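Side-chain contact in D-isomer specific 2-hydroxyacid dehydrogenase family protein (Desulfovibrio vulgaris, PDB 5TX7), which probably catalyses the NAD-dependent oxidation or reduction of D-2-hydroxyacids and their 2-keto acids: residues D37-R42 / N52-D57. Sequence-based numbering, arbitrary orientation.
Sequences DKIIER and NKVPLD
Ile-39 meets Val-54, Pro-55 and Leu-56 without any flat ring stacked at the interface; the guanidinium of Arg-42, on the same helix, takes no part in the contact: Lys-38 CB sits over one face, nearer its border than its middle, 3.7 Å from the plane, and NH1 is bonded to Thr-34 OG1. The setting is a beta-alpha-beta crossover in the flavodoxin-like catalytic domain: helix 39-43 connects parallel strands 27-30 and 48-51, and the loop after strand 48-51 packs against the helix's first turn. In this example a single branched residue makes every contact between helix and loop, mostly apolar and without a hydrogen bond between the two segments. Ile-39 points at the loop, and its two branches divide the work. With CG1 beside the backbone N (chi1 -68°) and the chain extended beyond it (chi2 163°), CD1 is carried outward to Val-54 CG1 at 3.7 Å, a tip-to-tip meeting. CD1 also lies 3.5 Å from Pro-55 O, a van der Waals contact. The other branch, CG2, packs against Leu-56 CD2 at 3.9 Å, the two side chains lying at a slant. Backbone bonds join Leu-56 to Lys-79 and Asp-81, and Asp-57 N-caps the helix that follows. At the other end, Lys-53 makes a cation-pi contact with Trp-136 of the second subunit, while its NZ donates to Asn-52 OD1 at 2.8 Å, tilted 20° from the carbonyl plane.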
ATOM      1  N   ASP A  37     -28.175  23.948  15.869  1.00 64.91           N
ATOM      2  CA  ASP A  37     -29.099  25.090  15.989  1.00 69.42           C
ATOM      3  C   ASP A  37     -29.508  25.734  14.654  1.00 67.51           C
ATOM      4  O   ASP A  37     -30.399  26.577  14.638  1.00 67.97           O
ATOM      5  CB  ASP A  37     -28.536  26.161  16.941  1.00 74.97           C
ATOM      6  CG  ASP A  37     -27.227  26.806  16.437  1.00 79.31           C
ATOM      7  OD1 ASP A  37     -26.345  26.102  15.898  1.00 77.23           O
ATOM      8  OD2 ASP A  37     -27.077  28.032  16.627  1.00 84.11           O
ATOM      9  N   LYS A  38     -28.865  25.346  13.550  1.00 64.11           N
ATOM     10  CA  LYS A  38     -29.142  25.908  12.231  1.00 65.14           C
ATOM     11  C   LYS A  38     -29.836  24.934  11.272  1.00 59.81           C
ATOM     12  O   LYS A  38     -30.093  25.295  10.109  1.00 57.23           O
ATOM     13  CB  LYS A  38     -27.818  26.398  11.606  1.00 70.75           C
ATOM     14  CG  LYS A  38     -27.159  27.580  12.325  1.00 77.55           C
ATOM     15  CD  LYS A  38     -27.291  28.889  11.543  1.00 84.08           C
ATOM     16  CE  LYS A  38     -26.547  30.030  12.219  1.00 88.24           C
ATOM     17  NZ  LYS A  38     -27.314  30.555  13.382  1.00 94.45           N
ATOM     18  N   ILE A  39     -30.161  23.725  11.739  1.00 57.20           N
ATOM     19  CA  ILE A  39     -30.723  22.689  10.850  1.00 57.19           C
ATOM     20  C   ILE A  39     -32.075  23.108  10.270  1.00 59.66           C
ATOM     21  O   ILE A  39     -32.268  22.996   9.066  1.00 59.38           O
ATOM     22  CB  ILE A  39     -30.847  21.309  11.554  1.00 57.39           C
ATOM     23  CG1 ILE A  39     -29.461  20.730  11.844  1.00 59.90           C
ATOM     24  CG2 ILE A  39     -31.624  20.308  10.700  1.00 55.15           C
ATOM     25  CD1 ILE A  39     -29.466  19.605  12.868  1.00 61.26           C
ATOM     26  N   ILE A  40     -32.983  23.604  11.118  1.00 62.51           N
ATOM     27  CA  ILE A  40     -34.335  23.966  10.674  1.00 63.99           C
ATOM     28  C   ILE A  40     -34.296  25.151   9.702  1.00 65.28           C
ATOM     29  O   ILE A  40     -34.943  25.093   8.660  1.00 65.53           O
ATOM     30  CB  ILE A  40     -35.297  24.329  11.840  1.00 68.24           C
ATOM     31  CG1 ILE A  40     -35.301  23.303  12.980  1.00 68.89           C
ATOM     32  CG2 ILE A  40     -36.708  24.527  11.311  1.00 69.54           C
ATOM     33  CD1 ILE A  40     -35.580  21.893  12.564  1.00 68.66           C
ATOM     34  N   GLU A  41     -33.558  26.215  10.054  1.00 68.52           N
ATOM     35  CA  GLU A  41     -33.343  27.387   9.170  1.00 70.92           C
ATOM     36  C   GLU A  41     -32.958  27.003   7.748  1.00 67.02           C
ATOM     37  O   GLU A  41     -33.557  27.460   6.772  1.00 64.88           O
ATOM     38  CB  GLU A  41     -32.201  28.262   9.690  1.00 75.40           C
ATOM     39  CG  GLU A  41     -32.567  29.179  10.837  1.00 84.23           C
ATOM     40  CD  GLU A  41     -31.393  30.030  11.308  1.00 88.33           C
ATOM     41  OE1 GLU A  41     -30.381  30.140  10.558  1.00 83.22           O
ATOM     42  OE2 GLU A  41     -31.499  30.583  12.441  1.00 92.08           O
ATOM     43  N   ARG A  42     -31.931  26.165   7.658  1.00 63.52           N
ATOM     44  CA  ARG A  42     -31.332  25.826   6.381  1.00 61.38           C
ATOM     45  C   ARG A  42     -32.160  24.833   5.582  1.00 59.64           C
ATOM     46  O   ARG A  42     -32.211  24.908   4.337  1.00 62.64           O
ATOM     47  CB  ARG A  42     -29.913  25.304   6.606  1.00 60.26           C
ATOM     48  CG  ARG A  42     -28.993  26.389   7.151  1.00 59.61           C
ATOM     49  CD  ARG A  42     -27.604  25.862   7.427  1.00 56.65           C
ATOM     50  NE  ARG A  42     -26.741  26.897   7.998  1.00 54.25           N
ATOM     51  CZ  ARG A  42     -25.446  26.737   8.261  1.00 51.16           C
ATOM     52  NH1 ARG A  42     -24.859  25.575   8.012  1.00 50.59           N
ATOM     53  NH2 ARG A  42     -24.736  27.735   8.769  1.00 50.60           N
ATOM     54  N   ASN A  52     -25.048  13.695   5.484  1.00 47.25           N
ATOM     55  CA  ASN A  52     -24.068  12.659   5.742  1.00 49.44           C
ATOM     56  C   ASN A  52     -24.152  12.330   7.233  1.00 46.64           C
ATOM     57  O   ASN A  52     -24.601  11.260   7.604  1.00 43.61           O
ATOM     58  CB  ASN A  52     -22.665  13.123   5.308  1.00 50.50           C
ATOM     59  CG  ASN A  52     -21.663  11.987   5.228  1.00 50.13           C
ATOM     60  OD1 ASN A  52     -21.799  10.969   5.899  1.00 49.87           O
ATOM     61  ND2 ASN A  52     -20.646  12.164   4.387  1.00 52.51           N
ATOM     62  N   LYS A  53     -23.741  13.266   8.077  1.00 46.41           N
ATOM     63  CA  LYS A  53     -23.731  13.067   9.527  1.00 48.76           C
ATOM     64  C   LYS A  53     -24.536  14.117  10.293  1.00 47.00           C
ATOM     65  O   LYS A  53     -24.483  14.138  11.518  1.00 52.28           O
ATOM     66  CB  LYS A  53     -22.277  13.050  10.050  1.00 47.12           C
ATOM     67  CG  LYS A  53     -21.405  11.941   9.506  1.00 48.19           C
ATOM     68  CD  LYS A  53     -21.888  10.553   9.902  1.00 50.25           C
ATOM     69  CE  LYS A  53     -20.978   9.458   9.342  1.00 51.04           C
ATOM     70  NZ  LYS A  53     -21.332   9.081   7.941  1.00 50.10           N
ATOM     71  N   VAL A  54     -25.273  14.984   9.603  1.00 46.34           N
ATOM     72  CA  VAL A  54     -26.138  15.948  10.292  1.00 47.45           C
ATOM     73  C   VAL A  54     -27.353  15.184  10.832  1.00 48.16           C
ATOM     74  O   VAL A  54     -28.017  14.476  10.079  1.00 48.00           O
ATOM     75  CB  VAL A  54     -26.575  17.094   9.380  1.00 47.43           C
ATOM     76  CG1 VAL A  54     -27.581  17.995  10.093  1.00 49.53           C
ATOM     77  CG2 VAL A  54     -25.351  17.907   8.960  1.00 48.19           C
ATOM     78  N   PRO A  55     -27.614  15.295  12.138  1.00 48.65           N
ATOM     79  CA  PRO A  55     -28.690  14.499  12.731  1.00 51.06           C
ATOM     80  C   PRO A  55     -30.083  15.026  12.410  1.00 49.33           C
ATOM     81  O   PRO A  55     -30.254  16.231  12.330  1.00 50.31           O
ATOM     82  CB  PRO A  55     -28.405  14.578  14.241  1.00 52.53           C
ATOM     83  CG  PRO A  55     -27.604  15.816  14.408  1.00 53.98           C
ATOM     84  CD  PRO A  55     -26.830  16.018  13.154  1.00 51.12           C
ATOM     85  N   LEU A  56     -31.044  14.121  12.208  1.00 48.65           N
ATOM     86  CA  LEU A  56     -32.450  14.480  12.010  1.00 50.10           C
ATOM     87  C   LEU A  56     -33.332  13.614  12.896  1.00 52.11           C
ATOM     88  O   LEU A  56     -33.481  12.417  12.660  1.00 52.25           O
ATOM     89  CB  LEU A  56     -32.846  14.295  10.553  1.00 50.76           C
ATOM     90  CG  LEU A  56     -32.096  15.155   9.539  1.00 51.30           C
ATOM     91  CD1 LEU A  56     -32.382  14.645   8.132  1.00 51.24           C
ATOM     92  CD2 LEU A  56     -32.478  16.625   9.697  1.00 52.13           C
ATOM     93  N   ASP A  57     -33.900  14.239  13.920  1.00 52.87           N
ATOM     94  CA  ASP A  57     -34.792  13.573  14.880  1.00 54.93           C
ATOM     95  C   ASP A  57     -36.255  13.895  14.563  1.00 55.59           C
ATOM     96  O   ASP A  57     -36.544  14.564  13.580  1.00 53.81           O
ATOM     97  CB  ASP A  57     -34.410  13.997  16.316  1.00 58.06           C
ATOM     98  CG  ASP A  57     -34.630  15.488  16.594  1.00 60.01           C
ATOM     99  OD1 ASP A  57     -34.881  16.278  15.667  1.00 63.01           O
ATOM    100  OD2 ASP A  57     -34.548  15.881  17.765  1.00 66.95           O
TER